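Local coordinates for uncharacterized protein Atu1656 (Agrobacterium tumefaciens, PDB 2OJH) that is of unknown function but belongs to the TolB family and folds as a six-bladed beta-propeller, at residues R21-I26 / M34-Q39; E45-S50 / A287-F292; N87-I92 / T273-N278. All coordinates share one frame; numbering follows the deposited sequence. Where two conformers were deposited one is given.

Contact 1 of 3, residues R21-I26 / M34-Q39; sequences RSSIEI and MRVVWQ
Ser23 OG accepts from Gln39 NE2 across a beta hairpin at 3.0 Å (N-H...O angle 153°). On the same face of the hairpin the hydroxyl donates a hydrogen bond to Glu25 two residues on, with 2.6 Å from Ser23 OG to Glu25 OE2, which accepts with its anti lone pair, the one away from OE1. With OG anti to the backbone N (chi1 -174°), the hydroxyl lies between the two groups. The extended chain of Gln39 brings its amide to the serine with the hydroxyl tilted somewhat out of the amide plane. Glu25 OE1 forms a salt bridge with Arg290 of the next strand, so the carboxylate is held at both oxygens and would probably stay ionised. The selenomethionine Met34, bent at chi2 and chi3, crosses this acid at a slant, its methyl CE 3.4 Å from Glu25 OE1.

The strands run antiparallel, with Ile26 and Arg35 exchanging backbone hydrogen bonds in both directions. Farther along, a classic beta bulge sets Val37 and Trp38 against Ile24. Ile24 O accepts from Val37 N at 2.8 Å and more weakly from Trp38 N at 3.3 Å, while Ile24 N donates to Trp38 O at 2.7 Å. The extra residue turns Val37 inward toward the isoleucines, and its CG2 meets Ile26 CD1 at 3.6 Å. Ile24 and Trp38 lie alongside each other on the face opposite Ser23, the methyl CD1 of Ile24 3.8 Å from CE3 of the Trp38 indole. This bulged hairpin supplies two strands of a propeller blade whose third, 285-291, comes from the C-terminal end of the chain, the Velcro closure characteristic of beta-propellers.

Contact 2 of 3, residues E45-S50 / A287-F292; sequences EAPNWS and AYVRYF
Pro47 points its ring at the strand 285-291, where Ala287 and Val289 turn their side chains back to meet it. The pyrrolidine spans the gap between these two: Pro47 CG lies 3.7 Å from Ala287 CB, and Pro47 CD is 3.7 Å from Val289 CG2. Pro47 CG also rests on the backbone between Ala287 and Tyr288.

Trp49 adds a flank at one end. With CG anti to the backbone N (chi1 -159°), the indole swings round to present its edge to Ala287, Trp49 CE3 standing 3.8 Å from Ala287 N, close to the ring plane. At the other end Tyr291 crosses Glu45 at about a right angle, the carboxylate and phenol planes 83° apart. Tyr291 OH touches the aliphatic part of the glutamate, 3.5 Å from Glu45 CG, and the acid group lies farther on. Val289 CG1 covers one face of the tyrosine ring near its rim, from within the same strand.

The polar ends look elsewhere: Tyr291 OH bonds to Phe44 O and Trp49 NE1 to Gly53 O, while Glu45 OE1 forms a salt bridge with Arg245 and accepts a hydrogen bond from Asn88. The two roughly antiparallel strands, from different sheets, therefore join neighbouring propeller blades through buried van der Waals packing, without direct hydrogen bonds between the segments, while Tyr291 OH, Trp49 NE1 and Glu45 OE1 find partners outside them.

Contact 3 of 3, residues N87-I92 / T273-N278; sequences NNDHGI and TMNSPN
Ser276 and Asn275 meet Asn88 and His90 near the middle of the beta-propeller, where the loop leading into strand 91-92 faces the long loop ahead of strand 285-291. Three direct hydrogen bonds join them. Two belong to Ser276 OG, which donates to Asn88 O at 2.8 Å, on a lone pair in the carbonyl plane, and accepts from His90 N at 3.0 Å in a nearly straight bond (162°). One hydroxyl thus clasps the backbone on both sides of Asp89. The third runs between side chains: Asn88 ND2 donates to Asn275 OD1 at 3.0 Å, arriving from well above the carbonyl plane, with the two amides 72° apart. The same Asn88 nitrogen also bonds to Glu45, and Asn88 OD1 to Asn59, which together fix the rotation of the amide. Asn275 ND2 also bonds to Gln271 OE1, and Asn275 OD1 accepts from Gly272 N.

Packing is slighter. Ser276 OG stands over the centre of one face of the His90 imidazole, whose ND1 and NE2 are held by Asn48 and Asn59.

Within the first loop, Asn87 OD1 accepts from Asp89 N, making an Asx turn that shapes the backbone Ser276 grips. A solvent-mediated link completes the contact: one water donates a hydrogen bond to Asp89 OD1 at 3.0 Å and accepts from Asn275 ND2, also at 3.0 Å.

From the N terminus, contact 1 closes first, a short local loop that forms the hairpin of strands 22-28 and 33-40. The chain then enters strand 45-49, which opens contact 2, and reaches 87-92, which opens contact 3. After a circuit of the propeller, 273-278 closes contact 3 and 287-292 closes contact 2, so the two long loops nest and do not cross; contact 1 precedes both in series. Strand 285-291 also pairs with 22-28, making contacts 1 and 2 share a blade. Contact 2 ties that blade to the next, while contact 3 joins loops near the centre and adjoins contact 2, where Ala46 packs on Asn88.

Contact 1 of 3, residues R21-I26 / M34-Q39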
loop_
_atom_site.group_PDB
_atom_site.type_symbol
_atom_site.label_atom_id
_atom_site.label_comp_id
_atom_site.label_asym_id
_atom_site.label_seq_id
_atom_site.Cartn_x
_atom_site.Cartn_y
_atom_site.Cartn_z
ATOM N N ARG A 21 -11.831 -17.430 -3.299
ATOM C CA ARG A 21 -10.567 -17.207 -2.602
ATOM C C ARG A 21 -10.375 -15.767 -2.163
ATOM O O ARG A 21 -9.851 -15.524 -1.080
ATOM C CB ARG A 21 -9.379 -17.614 -3.491
ATOM C CG ARG A 21 -8.016 -17.367 -2.864
ATOM C CD ARG A 21 -7.723 -18.331 -1.724
ATOM N NE ARG A 21 -6.292 -18.321 -1.415
ATOM C CZ ARG A 21 -5.770 -17.977 -0.241
ATOM N NH1 ARG A 21 -6.564 -17.633 0.769
ATOM N NH2 ARG A 21 -4.441 -17.992 -0.084
ATOM N N SER A 22 -10.752 -14.820 -3.026
ATOM C CA SER A 22 -10.619 -13.407 -2.729
ATOM C C SER A 22 -11.977 -12.738 -2.856
ATOM O O SER A 22 -12.752 -13.078 -3.752
ATOM C CB SER A 22 -9.657 -12.698 -3.704
ATOM O OG SER A 22 -8.463 -13.433 -3.915
ATOM N N SER A 23 -12.225 -11.790 -1.947
ATOM C CA SER A 23 -13.396 -10.917 -1.947
ATOM C C SER A 23 -12.887 -9.483 -1.899
ATOM O O SER A 23 -12.349 -9.031 -0.887
ATOM C CB SER A 23 -14.287 -11.207 -0.734
ATOM O OG SER A 23 -15.497 -10.463 -0.788
ATOM N N ILE A 24 -13.011 -8.794 -3.029
ATOM C CA ILE A 24 -12.625 -7.396 -3.134
ATOM C C ILE A 24 -13.802 -6.570 -2.564
ATOM O O ILE A 24 -14.944 -6.671 -3.039
ATOM C CB ILE A 24 -12.274 -6.989 -4.611
ATOM C CG1 ILE A 24 -11.059 -7.782 -5.156
ATOM C CG2 ILE A 24 -11.874 -5.522 -4.657
ATOM C CD1 ILE A 24 -11.269 -9.220 -5.428
ATOM N N GLU A 25 -13.513 -5.802 -1.521
ATOM C CA GLU A 25 -14.551 -5.142 -0.729
ATOM C C GLU A 25 -14.240 -3.674 -0.454
ATOM O O GLU A 25 -13.096 -3.256 -0.541
ATOM C CB GLU A 25 -14.726 -5.911 0.575
ATOM C CG GLU A 25 -15.253 -7.341 0.356
ATOM C CD GLU A 25 -15.430 -8.152 1.634
ATOM O OE1 GLU A 25 -15.281 -7.600 2.738
ATOM O OE2 GLU A 25 -15.732 -9.369 1.522
ATOM N N ILE A 26 -15.261 -2.895 -0.093
ATOM C CA ILE A 26 -15.079 -1.491 0.263
ATOM C C ILE A 26 -15.769 -1.253 1.584
ATOM O O ILE A 26 -16.837 -1.816 1.822
ATOM C CB ILE A 26 -15.730 -0.617 -0.812
ATOM C CG1 ILE A 26 -14.860 -0.624 -2.078
ATOM C CG2 ILE A 26 -16.006 0.788 -0.273
ATOM C CD1 ILE A 26 -15.657 -0.129 -3.324
HETATM N N MSE A 34 -20.145 -1.861 4.672
HETATM C CA MSE A 34 -19.279 -2.512 3.678
HETATM C C MSE A 34 -20.039 -2.947 2.429
HETATM O O MSE A 34 -21.271 -3.083 2.448
HETATM C CB MSE A 34 -18.507 -3.704 4.288
HETATM C CG MSE A 34 -19.376 -4.834 4.856
HETATM SE SE MSE A 34 -18.466 -6.548 4.556
HETATM C CE MSE A 34 -18.464 -6.460 2.588
ATOM N N ARG A 35 -19.312 -3.159 1.339
ATOM C CA ARG A 35 -19.896 -3.727 0.127
ATOM C C ARG A 35 -18.894 -4.672 -0.544
ATOM O O ARG A 35 -17.688 -4.455 -0.436
ATOM C CB ARG A 35 -20.357 -2.618 -0.832
ATOM C CG ARG A 35 -19.584 -2.482 -2.148
ATOM C CD ARG A 35 -20.394 -1.663 -3.138
ATOM N NE ARG A 35 -20.118 -1.984 -4.539
ATOM C CZ ARG A 35 -19.519 -1.164 -5.400
ATOM N NH1 ARG A 35 -19.323 -1.551 -6.663
ATOM N NH2 ARG A 35 -19.111 0.037 -5.007
ATOM N N VAL A 36 -19.407 -5.687 -1.239
ATOM C CA VAL A 36 -18.582 -6.631 -1.992
ATOM C C VAL A 36 -18.587 -6.176 -3.457
ATOM O O VAL A 36 -19.648 -6.107 -4.103
ATOM C CB VAL A 36 -19.147 -8.053 -1.871
ATOM C CG1 VAL A 36 -18.372 -9.034 -2.755
ATOM C CG2 VAL A 36 -19.173 -8.507 -0.404
ATOM N N VAL A 37 -17.408 -5.843 -3.968
ATOM C CA VAL A 37 -17.252 -5.467 -5.365
ATOM C C VAL A 37 -17.168 -6.696 -6.259
ATOM O O VAL A 37 -17.799 -6.742 -7.310
ATOM C CB VAL A 37 -15.981 -4.620 -5.560
ATOM C CG1 VAL A 37 -15.866 -4.169 -7.013
ATOM C CG2 VAL A 37 -16.053 -3.414 -4.666
ATOM N N TRP A 38 -16.380 -7.686 -5.851
ATOM C CA TRP A 38 -16.131 -8.859 -6.694
ATOM C C TRP A 38 -15.501 -9.971 -5.869
ATOM O O TRP A 38 -14.603 -9.698 -5.065
ATOM C CB TRP A 38 -15.155 -8.472 -7.809
ATOM C CG TRP A 38 -15.036 -9.478 -8.891
ATOM C CD1 TRP A 38 -16.038 -9.938 -9.703
ATOM C CD2 TRP A 38 -13.841 -10.125 -9.311
ATOM N NE1 TRP A 38 -15.528 -10.860 -10.595
ATOM C CE2 TRP A 38 -14.182 -10.985 -10.383
ATOM C CE3 TRP A 38 -12.510 -10.056 -8.898
ATOM C CZ2 TRP A 38 -13.238 -11.775 -11.047
ATOM C CZ3 TRP A 38 -11.546 -10.850 -9.572
ATOM C CH2 TRP A 38 -11.931 -11.710 -10.622
ATOM N N GLN A 39 -15.975 -11.206 -6.063
ATOM C CA GLN A 39 -15.352 -12.390 -5.469
ATOM C C GLN A 39 -14.812 -13.264 -6.564
ATOM O O GLN A 39 -15.383 -13.313 -7.668
ATOM C CB GLN A 39 -16.327 -13.165 -4.587
ATOM C CG GLN A 39 -16.885 -12.287 -3.455
ATOM C CD GLN A 39 -17.593 -13.071 -2.401
ATOM O OE1 GLN A 39 -18.138 -14.149 -2.676
ATOM N NE2 GLN A 39 -17.625 -12.526 -1.176
#

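Contact 2 of 3, residues E45-S50 / A287-F292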
loop_
_atom_site.group_PDB
_atom_site.type_symbol
_atom_site.label_atom_id
_atom_site.label_comp_id
_atom_site.label_asym_id
_atom_site.label_seq_id
_atom_site.Cartn_x
_atom_site.Cartn_y
_atom_site.Cartn_z
ATOM N N GLU A 45 -4.979 -9.064 -5.070
ATOM C CA GLU A 45 -4.298 -8.420 -3.946
ATOM C C GLU A 45 -4.246 -6.912 -4.013
ATOM O O GLU A 45 -4.190 -6.339 -5.093
ATOM C CB GLU A 45 -2.857 -8.984 -3.831
ATOM C CG GLU A 45 -2.858 -10.514 -3.595
ATOM C CD GLU A 45 -1.505 -11.100 -3.318
ATOM O OE1 GLU A 45 -1.066 -11.025 -2.151
ATOM O OE2 GLU A 45 -0.902 -11.699 -4.251
ATOM N N ALA A 46 -4.244 -6.276 -2.842
ATOM C CA ALA A 46 -3.691 -4.897 -2.718
ATOM C C ALA A 46 -4.312 -3.811 -3.611
ATOM O O ALA A 46 -3.650 -3.220 -4.500
ATOM C CB ALA A 46 -2.129 -4.932 -2.863
ATOM N N PRO A 47 -5.605 -3.522 -3.381
ATOM C CA PRO A 47 -6.276 -2.545 -4.248
ATOM C C PRO A 47 -5.806 -1.087 -4.020
ATOM O O PRO A 47 -5.619 -0.662 -2.863
ATOM C CB PRO A 47 -7.756 -2.711 -3.857
ATOM C CG PRO A 47 -7.719 -3.164 -2.421
ATOM C CD PRO A 47 -6.503 -4.069 -2.343
ATOM N N ASN A 48 -5.599 -0.367 -5.127
ATOM C CA ASN A 48 -5.613 1.105 -5.159
ATOM C C ASN A 48 -6.981 1.565 -5.663
ATOM O O ASN A 48 -7.697 0.812 -6.327
ATOM C CB ASN A 48 -4.631 1.671 -6.218
ATOM C CG ASN A 48 -3.206 1.207 -6.045
ATOM O OD1 ASN A 48 -2.616 0.682 -6.982
ATOM N ND2 ASN A 48 -2.633 1.392 -4.855
ATOM N N TRP A 49 -7.322 2.824 -5.386
ATOM C CA TRP A 49 -8.572 3.387 -5.852
ATOM C C TRP A 49 -8.238 4.559 -6.730
ATOM O O TRP A 49 -7.506 5.453 -6.295
ATOM C CB TRP A 49 -9.383 3.858 -4.645
ATOM C CG TRP A 49 -10.881 4.020 -4.873
ATOM C CD1 TRP A 49 -11.521 4.614 -5.950
ATOM C CD2 TRP A 49 -11.913 3.622 -3.961
ATOM N NE1 TRP A 49 -12.893 4.610 -5.739
ATOM C CE2 TRP A 49 -13.152 4.010 -4.525
ATOM C CE3 TRP A 49 -11.903 3.001 -2.692
ATOM C CZ2 TRP A 49 -14.385 3.763 -3.879
ATOM C CZ3 TRP A 49 -13.122 2.752 -2.059
ATOM C CH2 TRP A 49 -14.344 3.141 -2.653
ATOM N N SER A 50 -8.760 4.561 -7.948
ATOM C CA SER A 50 -8.447 5.592 -8.921
ATOM C C SER A 50 -8.856 6.983 -8.436
ATOM O O SER A 50 -9.859 7.130 -7.735
ATOM C CB SER A 50 -9.092 5.270 -10.261
ATOM O OG SER A 50 -10.467 5.589 -10.301
ATOM N N ALA A 287 -10.721 0.524 -0.055
ATOM C CA ALA A 287 -10.802 -0.804 -0.642
ATOM C C ALA A 287 -9.823 -1.749 0.080
ATOM O O ALA A 287 -8.790 -1.306 0.597
ATOM C CB ALA A 287 -10.486 -0.739 -2.179
ATOM N N TYR A 288 -10.184 -3.031 0.138
ATOM C CA TYR A 288 -9.382 -4.070 0.799
ATOM C C TYR A 288 -9.786 -5.452 0.250
ATOM O O TYR A 288 -10.823 -5.583 -0.424
ATOM C CB TYR A 288 -9.538 -3.993 2.333
ATOM C CG TYR A 288 -10.934 -4.328 2.805
ATOM C CD1 TYR A 288 -11.958 -3.372 2.754
ATOM C CD2 TYR A 288 -11.242 -5.619 3.280
ATOM C CE1 TYR A 288 -13.269 -3.699 3.153
ATOM C CE2 TYR A 288 -12.537 -5.951 3.674
ATOM C CZ TYR A 288 -13.532 -4.977 3.627
ATOM O OH TYR A 288 -14.802 -5.297 3.985
ATOM N N VAL A 289 -8.970 -6.478 0.504
ATOM C CA VAL A 289 -9.316 -7.841 0.102
ATOM C C VAL A 289 -9.426 -8.694 1.336
ATOM O O VAL A 289 -8.509 -8.722 2.143
ATOM C CB VAL A 289 -8.283 -8.491 -0.857
ATOM C CG1 VAL A 289 -8.851 -9.794 -1.495
ATOM C CG2 VAL A 289 -7.861 -7.494 -1.971
ATOM N N ARG A 290 -10.556 -9.380 1.457
ATOM C CA ARG A 290 -10.786 -10.379 2.481
ATOM C C ARG A 290 -10.534 -11.717 1.776
ATOM O O ARG A 290 -10.887 -11.887 0.609
ATOM C CB ARG A 290 -12.249 -10.259 2.969
ATOM C CG ARG A 290 -12.782 -11.377 3.867
ATOM C CD ARG A 290 -14.334 -11.262 4.034
ATOM N NE ARG A 290 -14.693 -9.913 4.461
ATOM C CZ ARG A 290 -14.724 -9.509 5.725
ATOM N NH1 ARG A 290 -14.455 -10.362 6.714
ATOM N NH2 ARG A 290 -15.043 -8.249 6.010
ATOM N N TYR A 291 -9.931 -12.663 2.484
ATOM C CA TYR A 291 -9.655 -13.958 1.884
ATOM C C TYR A 291 -10.465 -15.048 2.547
ATOM O O TYR A 291 -11.057 -14.837 3.599
ATOM C CB TYR A 291 -8.152 -14.277 1.916
ATOM C CG TYR A 291 -7.358 -13.284 1.121
ATOM C CD1 TYR A 291 -7.258 -13.409 -0.263
ATOM C CD2 TYR A 291 -6.772 -12.188 1.743
ATOM C CE1 TYR A 291 -6.564 -12.481 -1.016
ATOM C CE2 TYR A 291 -6.068 -11.237 1.006
ATOM C CZ TYR A 291 -5.970 -11.404 -0.369
ATOM O OH TYR A 291 -5.296 -10.503 -1.124
ATOM N N PHE A 292 -10.508 -16.205 1.901
ATOM C CA PHE A 292 -11.158 -17.392 2.471
ATOM C C PHE A 292 -10.111 -18.498 2.503
ATOM O O PHE A 292 -9.305 -18.602 1.573
ATOM C CB PHE A 292 -12.354 -17.794 1.604
ATOM C CG PHE A 292 -13.315 -16.668 1.354
ATOM C CD1 PHE A 292 -14.209 -16.262 2.351
ATOM C CD2 PHE A 292 -13.317 -15.995 0.145
ATOM C CE1 PHE A 292 -15.087 -15.188 2.139
ATOM C CE2 PHE A 292 -14.206 -14.931 -0.080
ATOM C CZ PHE A 292 -15.080 -14.527 0.922
#

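Contact 3 of 3, residues N87-I92 / T273-N278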
loop_
_atom_site.group_PDB
_atom_site.type_symbol
_atom_site.label_atom_id
_atom_site.label_comp_id
_atom_site.label_asym_id
_atom_site.label_seq_id
_atom_site.Cartn_x
_atom_site.Cartn_y
_atom_site.Cartn_z
ATOM N N ASN A 87 4.507 -7.157 -8.041
ATOM C CA ASN A 87 4.134 -7.601 -6.719
ATOM C C ASN A 87 3.013 -6.692 -6.181
ATOM O O ASN A 87 2.412 -5.936 -6.959
ATOM C CB ASN A 87 5.365 -7.686 -5.799
ATOM C CG ASN A 87 6.046 -6.324 -5.577
ATOM O OD1 ASN A 87 5.376 -5.287 -5.504
ATOM N ND2 ASN A 87 7.392 -6.336 -5.418
ATOM N N ASN A 88 2.760 -6.750 -4.876
ATOM C CA ASN A 88 1.600 -6.056 -4.270
ATOM C C ASN A 88 1.768 -4.567 -3.993
ATOM O O ASN A 88 0.899 -3.968 -3.362
ATOM C CB ASN A 88 1.254 -6.669 -2.925
ATOM C CG ASN A 88 0.689 -8.052 -3.041
ATOM O OD1 ASN A 88 0.738 -8.697 -4.117
ATOM N ND2 ASN A 88 0.129 -8.531 -1.932
ATOM N N ASP A 89 2.875 -3.986 -4.460
ATOM C CA ASP A 89 3.269 -2.622 -4.090
ATOM C C ASP A 89 3.217 -1.779 -5.337
ATOM O O ASP A 89 4.109 -1.859 -6.182
ATOM C CB ASP A 89 4.683 -2.628 -3.494
ATOM C CG ASP A 89 4.835 -3.558 -2.312
ATOM O OD1 ASP A 89 3.941 -3.634 -1.422
ATOM O OD2 ASP A 89 5.906 -4.201 -2.218
ATOM N N HIS A 90 2.157 -0.985 -5.468
ATOM C CA HIS A 90 1.875 -0.275 -6.717
ATOM C C HIS A 90 0.934 0.869 -6.393
ATOM O O HIS A 90 0.348 0.907 -5.336
ATOM C CB HIS A 90 1.252 -1.206 -7.784
ATOM C CG HIS A 90 0.122 -2.071 -7.278
ATOM N ND1 HIS A 90 -1.155 -1.585 -7.078
ATOM C CD2 HIS A 90 0.073 -3.390 -6.969
ATOM C CE1 HIS A 90 -1.931 -2.559 -6.635
ATOM N NE2 HIS A 90 -1.213 -3.668 -6.568
ATOM N N GLY A 91 0.741 1.806 -7.300
ATOM C CA GLY A 91 -0.114 2.920 -6.942
ATOM C C GLY A 91 -0.403 3.746 -8.159
ATOM O O GLY A 91 0.071 3.417 -9.252
ATOM N N ILE A 92 -1.216 4.777 -7.962
ATOM C CA ILE A 92 -1.720 5.624 -9.062
ATOM C C ILE A 92 -1.397 7.074 -8.690
ATOM O O ILE A 92 -1.501 7.465 -7.492
ATOM C CB ILE A 92 -3.244 5.433 -9.253
ATOM C CG1 ILE A 92 -3.637 3.946 -9.419
ATOM C CG2 ILE A 92 -3.753 6.220 -10.447
ATOM C CD1 ILE A 92 -5.176 3.749 -9.483
ATOM N N THR A 273 -4.307 -7.909 1.719
ATOM C CA THR A 273 -5.495 -7.196 2.194
ATOM C C THR A 273 -5.435 -5.710 1.787
ATOM O O THR A 273 -6.398 -5.171 1.220
ATOM C CB THR A 273 -5.687 -7.401 3.734
ATOM O OG1 THR A 273 -6.015 -8.769 3.958
ATOM C CG2 THR A 273 -6.811 -6.548 4.302
HETATM N N MSE A 274 -4.312 -5.038 2.064
HETATM C CA MSE A 274 -4.197 -3.611 1.739
HETATM C C MSE A 274 -2.736 -3.150 1.636
HETATM O O MSE A 274 -2.362 -2.145 2.256
HETATM C CB MSE A 274 -4.974 -2.716 2.746
HETATM C CG MSE A 274 -4.477 -2.792 4.145
HETATM SE SE MSE A 274 -5.460 -1.590 5.357
HETATM C CE MSE A 274 -7.273 -2.341 5.045
ATOM N N ASN A 275 -1.894 -3.844 0.856
ATOM C CA ASN A 275 -0.470 -3.440 0.896
ATOM C C ASN A 275 -0.262 -2.011 0.453
ATOM O O ASN A 275 0.620 -1.308 0.973
ATOM C CB ASN A 275 0.434 -4.344 0.039
ATOM C CG ASN A 275 0.416 -5.743 0.502
ATOM O OD1 ASN A 275 -0.536 -6.474 0.219
ATOM N ND2 ASN A 275 1.447 -6.139 1.250
ATOM N N SER A 276 -1.045 -1.597 -0.532
ATOM C CA SER A 276 -0.815 -0.341 -1.229
ATOM C C SER A 276 -1.897 0.709 -0.878
ATOM O O SER A 276 -2.954 0.344 -0.332
ATOM C CB SER A 276 -0.797 -0.592 -2.728
ATOM O OG SER A 276 0.400 -1.261 -3.089
ATOM N N PRO A 277 -1.637 2.001 -1.171
ATOM C CA PRO A 277 -2.591 3.058 -0.794
ATOM C C PRO A 277 -4.000 2.763 -1.288
ATOM O O PRO A 277 -4.214 2.604 -2.500
ATOM C CB PRO A 277 -2.018 4.314 -1.428
ATOM C CG PRO A 277 -0.548 4.060 -1.572
ATOM C CD PRO A 277 -0.422 2.552 -1.815
ATOM N N ASN A 278 -4.951 2.619 -0.354
ATOM C CA ASN A 278 -6.281 2.074 -0.727
ATOM C C ASN A 278 -7.549 2.969 -0.567
ATOM O O ASN A 278 -8.679 2.471 -0.627
ATOM C CB ASN A 278 -6.484 0.790 0.054
ATOM C CG ASN A 278 -6.424 1.020 1.535
ATOM O OD1 ASN A 278 -5.779 1.970 1.997
ATOM N ND2 ASN A 278 -7.126 0.188 2.290
HETATM O O HOH W 1 4.065 -4.630 1.425
#